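Local atomic coordinates of MGS-MChE2 (Uncultured bacterium, PDB entry 5JD6), a protein that probably hydrolyses ester bonds, being an esterase of the alpha/beta hydrolase fold recovered from a lagoon-sediment metagenome. Residues 56-66 with 168-179; 111-119 with 206-214. One frame throughout, in Å; residues are numbered along the deposited sequence.

Contact 1 of 2, residues 56-66 with 168-179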
# COMPACT_ATOMS: atom_id res chain seq x y z
N LEU A 56 7.14 -10.28 -4.76
CA LEU A 56 8.07 -10.04 -3.66
C LEU A 56 9.19 -11.07 -3.61
O LEU A 56 10.36 -10.72 -3.43
CB LEU A 56 7.33 -10.02 -2.32
CG LEU A 56 6.39 -8.86 -2.00
CD1 LEU A 56 6.90 -7.55 -2.59
CD2 LEU A 56 4.98 -9.15 -2.49
N TYR A 57 8.84 -12.34 -3.77
CA TYR A 57 9.80 -13.43 -3.61
C TYR A 57 10.03 -14.24 -4.88
O TYR A 57 10.49 -15.38 -4.81
CB TYR A 57 9.35 -14.38 -2.50
CG TYR A 57 9.14 -13.72 -1.16
CD1 TYR A 57 10.21 -13.14 -0.47
CD2 TYR A 57 7.89 -13.69 -0.56
CE1 TYR A 57 10.02 -12.55 0.76
CE2 TYR A 57 7.69 -13.10 0.67
CZ TYR A 57 8.76 -12.53 1.33
OH TYR A 57 8.58 -11.94 2.56
N SER A 58 9.72 -13.65 -6.03
CA SER A 58 9.86 -14.38 -7.29
C SER A 58 10.84 -13.74 -8.28
O SER A 58 11.14 -14.34 -9.31
CB SER A 58 8.49 -14.55 -7.95
OG SER A 58 8.07 -13.33 -8.54
N MET A 59 11.26 -12.53 -7.96
CA MET A 59 11.96 -11.64 -8.84
C MET A 59 13.39 -11.96 -9.09
O MET A 59 14.30 -11.22 -8.76
CB MET A 59 11.86 -10.21 -8.26
CG MET A 59 10.69 -9.40 -8.73
SD MET A 59 10.48 -9.69 -10.46
CE MET A 59 11.17 -8.23 -11.18
N SER A 60 13.60 -13.11 -9.67
CA SER A 60 14.94 -13.50 -10.02
C SER A 60 15.60 -13.71 -8.72
O SER A 60 15.03 -13.49 -7.66
CB SER A 60 15.65 -12.37 -10.80
OG SER A 60 16.97 -12.07 -10.34
N LEU A 61 16.86 -14.13 -8.82
CA LEU A 61 17.64 -14.33 -7.64
C LEU A 61 17.87 -12.93 -7.05
O LEU A 61 17.79 -12.75 -5.84
CB LEU A 61 18.94 -15.06 -7.97
CG LEU A 61 18.91 -16.59 -7.95
CD1 LEU A 61 19.98 -17.18 -7.03
CD2 LEU A 61 17.54 -17.17 -7.64
N LEU A 62 18.17 -11.96 -7.90
CA LEU A 62 18.42 -10.63 -7.38
C LEU A 62 18.16 -9.31 -8.10
O LEU A 62 19.03 -8.47 -8.27
CB LEU A 62 19.70 -10.61 -6.58
CG LEU A 62 19.51 -10.73 -5.06
CD1 LEU A 62 18.11 -10.36 -4.58
CD2 LEU A 62 19.99 -12.04 -4.45
N LYS A 63 16.92 -9.14 -8.48
CA LYS A 63 16.37 -7.86 -8.95
C LYS A 63 15.32 -7.43 -7.94
O LYS A 63 14.44 -6.62 -8.22
CB LYS A 63 15.76 -7.97 -10.35
CG LYS A 63 16.41 -7.07 -11.40
CD LYS A 63 15.46 -6.76 -12.54
CE LYS A 63 14.34 -5.84 -12.09
NZ LYS A 63 13.41 -5.51 -13.20
N THR A 64 15.43 -8.01 -6.75
CA THR A 64 14.47 -7.82 -5.68
C THR A 64 14.73 -6.53 -4.92
O THR A 64 15.54 -6.50 -3.98
CB THR A 64 14.50 -9.01 -4.71
OG1 THR A 64 14.41 -10.24 -5.44
CG2 THR A 64 13.36 -8.93 -3.72
N SER A 65 14.05 -5.47 -5.33
CA SER A 65 14.19 -4.18 -4.67
C SER A 65 12.85 -3.45 -4.67
O SER A 65 11.93 -3.80 -5.41
CB SER A 65 15.25 -3.33 -5.37
OG SER A 65 14.94 -3.14 -6.74
N VAL A 66 12.75 -2.42 -3.83
CA VAL A 66 11.54 -1.62 -3.74
C VAL A 66 11.28 -0.91 -5.07
O VAL A 66 10.13 -0.73 -5.48
CB VAL A 66 11.65 -0.59 -2.59
CG1 VAL A 66 10.42 0.31 -2.54
CG2 VAL A 66 11.81 -1.31 -1.27
N LYS A 168 14.50 -17.66 0.67
CA LYS A 168 13.54 -16.56 0.67
C LYS A 168 13.98 -15.55 1.72
O LYS A 168 13.61 -14.37 1.67
CB LYS A 168 12.13 -17.09 0.97
CG LYS A 168 11.06 -16.03 1.14
CD LYS A 168 9.74 -16.64 1.60
CE LYS A 168 9.12 -17.51 0.52
NZ LYS A 168 7.79 -18.03 0.93
N LEU A 169 14.79 -16.03 2.66
CA LEU A 169 15.41 -15.20 3.67
C LEU A 169 16.29 -14.14 3.02
O LEU A 169 16.26 -12.97 3.41
CB LEU A 169 16.23 -16.06 4.63
CG LEU A 169 17.02 -15.35 5.73
CD1 LEU A 169 16.14 -14.39 6.51
CD2 LEU A 169 17.65 -16.38 6.65
N VAL A 170 17.05 -14.56 2.02
CA VAL A 170 17.93 -13.65 1.29
C VAL A 170 17.12 -12.57 0.59
O VAL A 170 17.51 -11.40 0.56
CB VAL A 170 18.79 -14.39 0.25
CG1 VAL A 170 19.97 -13.52 -0.17
CG2 VAL A 170 19.27 -15.71 0.80
N LYS A 171 15.99 -12.96 0.02
CA LYS A 171 15.11 -12.03 -0.67
C LYS A 171 14.47 -11.05 0.31
O LYS A 171 14.36 -9.86 0.01
CB LYS A 171 14.03 -12.79 -1.45
CG LYS A 171 14.59 -13.57 -2.64
CD LYS A 171 13.57 -14.52 -3.24
CE LYS A 171 14.17 -15.33 -4.38
NZ LYS A 171 13.25 -16.40 -4.84
N THR A 172 14.06 -11.55 1.47
CA THR A 172 13.53 -10.69 2.52
C THR A 172 14.60 -9.71 2.99
O THR A 172 14.33 -8.52 3.18
CB THR A 172 13.03 -11.51 3.73
OG1 THR A 172 12.00 -12.41 3.30
CG2 THR A 172 12.47 -10.59 4.80
N LEU A 173 15.81 -10.21 3.16
CA LEU A 173 16.95 -9.37 3.52
C LEU A 173 17.26 -8.37 2.42
O LEU A 173 17.61 -7.22 2.68
CB LEU A 173 18.18 -10.23 3.82
CG LEU A 173 18.16 -11.03 5.12
CD1 LEU A 173 19.32 -12.01 5.16
CD2 LEU A 173 18.21 -10.09 6.32
N ALA A 174 17.12 -8.82 1.17
CA ALA A 174 17.34 -7.95 0.02
C ALA A 174 16.32 -6.82 -0.02
O ALA A 174 16.66 -5.68 -0.33
CB ALA A 174 17.28 -8.76 -1.27
N ILE A 175 15.06 -7.15 0.30
CA ILE A 175 14.00 -6.15 0.33
C ILE A 175 14.24 -5.11 1.42
O ILE A 175 14.16 -3.91 1.17
CB ILE A 175 12.61 -6.80 0.56
CG1 ILE A 175 12.23 -7.69 -0.62
CG2 ILE A 175 11.55 -5.73 0.77
CD1 ILE A 175 10.97 -8.50 -0.39
N ALA A 176 14.53 -5.59 2.62
CA ALA A 176 14.78 -4.71 3.76
C ALA A 176 15.95 -3.77 3.50
O ALA A 176 15.86 -2.57 3.75
CB ALA A 176 15.03 -5.53 5.02
N LYS A 177 17.04 -4.33 3.00
CA LYS A 177 18.21 -3.54 2.63
C LYS A 177 17.84 -2.48 1.60
O LYS A 177 18.20 -1.31 1.74
CB LYS A 177 19.32 -4.45 2.07
CG LYS A 177 20.51 -3.70 1.50
CD LYS A 177 21.45 -4.65 0.78
CE LYS A 177 22.58 -3.90 0.10
NZ LYS A 177 23.50 -4.83 -0.62
N SER A 178 17.10 -2.89 0.58
CA SER A 178 16.63 -1.98 -0.46
C SER A 178 15.68 -0.92 0.09
O SER A 178 15.73 0.24 -0.32
CB SER A 178 15.94 -2.76 -1.58
OG SER A 178 15.30 -1.88 -2.49
N ALA A 179 14.83 -1.33 1.02
CA ALA A 179 13.83 -0.43 1.60
C ALA A 179 14.47 0.70 2.40
O ALA A 179 14.19 1.87 2.16
CB ALA A 179 12.87 -1.22 2.49
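Tyr57 and Lys168 cross at about a right angle, the lysine laying its aliphatic chain over one face of the phenol ring. Lys168 CG sits 3.7 Å from the centroid of the Tyr57 ring, 24° off the normal, in a CH-pi contact; a bend at chi3 (-68°) folds CE back over the same face as CG and CD, while the ammonium is too distant for more than a weak attraction. Leu56 CB sits over the rim of the opposite face. At the ring edge, Thr172 OG1 approaches Tyr57 CE1 to 3.2 Å, but this hydroxyl hydrogen-bonds to Lys168 O, four residues earlier. Lys171 CB meets the edge, in plane, and the extended chain beyond it carries NZ to Tyr57 O, a 2.9 Å hydrogen bond made from above the carbonyl plane. An alanine in place of Tyr57 would remove the ring and is likely to leave the Lys168 chain without its platform, opening a gap beside Thr172. Further along, the Thr64 methyl CG2 packs on Ile175 CG1 (3.5 Å). Ser178 OG accepts from Val66 N at 2.9 Å, nearly straight at 165°, while the N-cap residue Ser65 turns its own hydroxyl to Thr68. Helix 169-181, consistent with a cap insertion, thus covers the loop and grips the first helical turn within the beta-alpha-beta crossover (strand 47-52, helix 66-80, strand 85-91) of the alpha/beta hydrolase fold.

Contact 2 of 2, residues 111-119 with 206-214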
# COMPACT_ATOMS: atom_id res chain seq x y z
N LEU A 111 -2.91 9.40 -3.06
CA LEU A 111 -2.14 8.40 -2.33
C LEU A 111 -2.68 8.21 -0.92
O LEU A 111 -2.73 9.16 -0.14
CB LEU A 111 -0.66 8.80 -2.28
CG LEU A 111 0.27 7.95 -1.42
CD1 LEU A 111 0.29 6.51 -1.92
CD2 LEU A 111 1.67 8.54 -1.42
N VAL A 112 -3.10 6.99 -0.60
CA VAL A 112 -3.59 6.70 0.74
C VAL A 112 -2.60 5.81 1.48
O VAL A 112 -2.24 4.73 1.00
CB VAL A 112 -4.97 6.02 0.71
CG1 VAL A 112 -5.55 5.94 2.11
CG2 VAL A 112 -5.91 6.78 -0.22
N ILE A 113 -2.18 6.26 2.65
CA ILE A 113 -1.14 5.59 3.42
C ILE A 113 -1.61 5.24 4.82
O ILE A 113 -2.27 6.05 5.48
CB ILE A 113 0.13 6.45 3.50
CG1 ILE A 113 0.82 6.49 2.14
CG2 ILE A 113 1.09 5.93 4.55
CD1 ILE A 113 1.92 7.51 2.08
N THR A 114 -1.29 4.04 5.26
CA THR A 114 -1.66 3.59 6.59
C THR A 114 -0.72 2.52 7.13
O THR A 114 -0.55 1.47 6.52
CB THR A 114 -3.12 3.07 6.61
OG1 THR A 114 -3.38 2.37 7.83
CG2 THR A 114 -3.41 2.18 5.41
N GLY A 115 -0.11 2.81 8.28
CA GLY A 115 0.86 1.92 8.89
C GLY A 115 1.92 1.46 7.91
O GLY A 115 2.17 0.27 7.78
N SER A 116 2.55 2.40 7.22
CA SER A 116 3.49 2.05 6.17
C SER A 116 4.93 2.40 6.54
O SER A 116 5.18 3.31 7.33
CB SER A 116 3.12 2.75 4.86
OG SER A 116 3.66 4.06 4.81
N SER A 117 5.87 1.65 5.97
CA SER A 117 7.29 1.92 6.16
C SER A 117 7.76 2.97 5.16
O SER A 117 6.96 3.53 4.41
CB SER A 117 8.10 0.64 6.02
OG SER A 117 7.78 -0.03 4.82
N GLY A 118 9.06 3.23 5.15
CA GLY A 118 9.62 4.24 4.28
C GLY A 118 10.21 5.40 5.06
O GLY A 118 10.68 6.38 4.48
N LEU A 119 10.18 5.29 6.38
CA LEU A 119 10.78 6.29 7.27
C LEU A 119 11.42 5.63 8.48
O LEU A 119 12.61 5.30 8.46
CB LEU A 119 9.73 7.31 7.72
CG LEU A 119 9.39 8.43 6.75
CD1 LEU A 119 8.36 9.38 7.35
CD2 LEU A 119 10.64 9.19 6.36
N THR A 206 5.03 0.55 13.16
CA THR A 206 5.32 1.90 12.68
C THR A 206 4.62 2.92 13.57
O THR A 206 3.49 3.31 13.30
CB THR A 206 4.87 2.10 11.22
OG1 THR A 206 3.47 1.80 11.11
CG2 THR A 206 5.66 1.19 10.29
N PRO A 207 5.31 3.34 14.65
CA PRO A 207 4.79 4.25 15.68
C PRO A 207 4.14 5.50 15.11
O PRO A 207 4.50 5.92 14.00
CB PRO A 207 6.05 4.59 16.49
CG PRO A 207 6.93 3.41 16.32
CD PRO A 207 6.70 2.95 14.92
N PRO A 208 3.20 6.11 15.85
CA PRO A 208 2.47 7.30 15.40
C PRO A 208 3.37 8.49 15.08
O PRO A 208 2.94 9.41 14.40
CB PRO A 208 1.55 7.62 16.59
CG PRO A 208 2.15 6.90 17.76
CD PRO A 208 2.77 5.67 17.19
N GLU A 209 4.61 8.46 15.58
CA GLU A 209 5.58 9.50 15.26
C GLU A 209 5.85 9.53 13.76
O GLU A 209 5.99 10.60 13.16
CB GLU A 209 6.89 9.27 16.02
CG GLU A 209 6.82 9.53 17.52
CD GLU A 209 6.23 8.37 18.30
OE1 GLU A 209 5.62 7.47 17.68
OE2 GLU A 209 6.39 8.35 19.54
N VAL A 210 5.93 8.35 13.15
CA VAL A 210 6.17 8.22 11.72
C VAL A 210 5.06 8.87 10.91
O VAL A 210 5.32 9.52 9.89
CB VAL A 210 6.30 6.74 11.31
CG1 VAL A 210 6.53 6.61 9.81
CG2 VAL A 210 7.43 6.07 12.09
N ALA A 211 3.83 8.72 11.38
CA ALA A 211 2.67 9.30 10.71
C ALA A 211 2.77 10.82 10.64
O ALA A 211 2.48 11.42 9.61
CB ALA A 211 1.39 8.89 11.42
N GLU A 212 3.19 11.43 11.75
CA GLU A 212 3.30 12.88 11.81
C GLU A 212 4.52 13.38 11.03
O GLU A 212 4.53 14.51 10.55
CB GLU A 212 3.37 13.34 13.27
CG GLU A 212 2.09 13.07 14.05
CD GLU A 212 2.11 13.67 15.44
OE1 GLU A 212 2.61 13.01 16.37
OE2 GLU A 212 1.61 14.81 15.60
N ASP A 213 5.53 12.53 10.91
CA ASP A 213 6.67 12.83 10.05
C ASP A 213 6.21 12.93 8.60
O ASP A 213 6.62 13.83 7.86
CB ASP A 213 7.76 11.76 10.19
CG ASP A 213 8.56 11.91 11.46
OD1 ASP A 213 8.71 13.05 11.94
OD2 ASP A 213 9.05 10.88 11.98
N PHE A 214 5.35 12.00 8.20
CA PHE A 214 4.75 12.01 6.87
C PHE A 214 3.94 13.28 6.65
O PHE A 214 4.03 13.91 5.59
CB PHE A 214 3.85 10.78 6.68
CG PHE A 214 4.56 9.59 6.10
CD1 PHE A 214 5.35 9.72 4.98
CD2 PHE A 214 4.43 8.34 6.69
CE1 PHE A 214 6.01 8.62 4.45
CE2 PHE A 214 5.08 7.24 6.16
CZ PHE A 214 5.87 7.38 5.04
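Leu119 meets helix 208-217 through CB, CG and one branch, CD1. Its CB rests against Val210 CG1 at 3.9 Å. With chi1 at -81°, CG stands beside the backbone N and anti to the carbonyl carbon, a turn that brings it to 4.1 Å from Phe214 CZ. From there CD1 descends over the middle of the aromatic ring: it is 3.7 Å from the Phe214 centroid and only 7° off the normal, a CH-pi contact made squarely on the face, the two side chains running past each other in opposite directions. The same methyl touches Asp213 CB (3.8 Å), whose carboxylate is engaged elsewhere, in a salt bridge with Arg216. In alpha/beta hydrolase terms, the loop that leaves strand 108-113 bends at Thr114 and Gly115 and then lies along helix 208-217, which follows the loop bearing Asp203. Thr206 N donates to Asp203 OD1 of a probable Ser91-His231-Asp203 triad, and the Thr206 side chain touches His231. Its OG1 lies 3.4 Å from Gly115 CA, and its CG2 lies 3.7 Å from Ser116 O. Back at the Phe214 ring, Ser117 O comes to the edge near the ring plane, and Ser116 OG approaches CE2 obliquely at 3.7 Å. That hydroxyl makes a weak hydrogen bond to Ser117 O, while Ile113 CG2, on the strand, comes within 4.5 Å of Phe214 CE2.

Both contacts are partly buried, but contact 2 lies deeper, about 11 Å from the centre of the chain against 17 Å for contact 1, and their centres stand about 22 Å apart. They do not touch, yet both border helix 92-103, where Ala179 of contact 1 and Ser117 of contact 2 each touch His95. Contact 1 joins a helix to a loop and its following helix toward the periphery, combining a lysine-covered tyrosine with two cross-segment hydrogen bonds. Contact 2 joins the loop leaving a central strand to a flanking helix; no hydrogen bond links its segments, and Leu119 and Phe214 carry the largest shares, with Thr206 next.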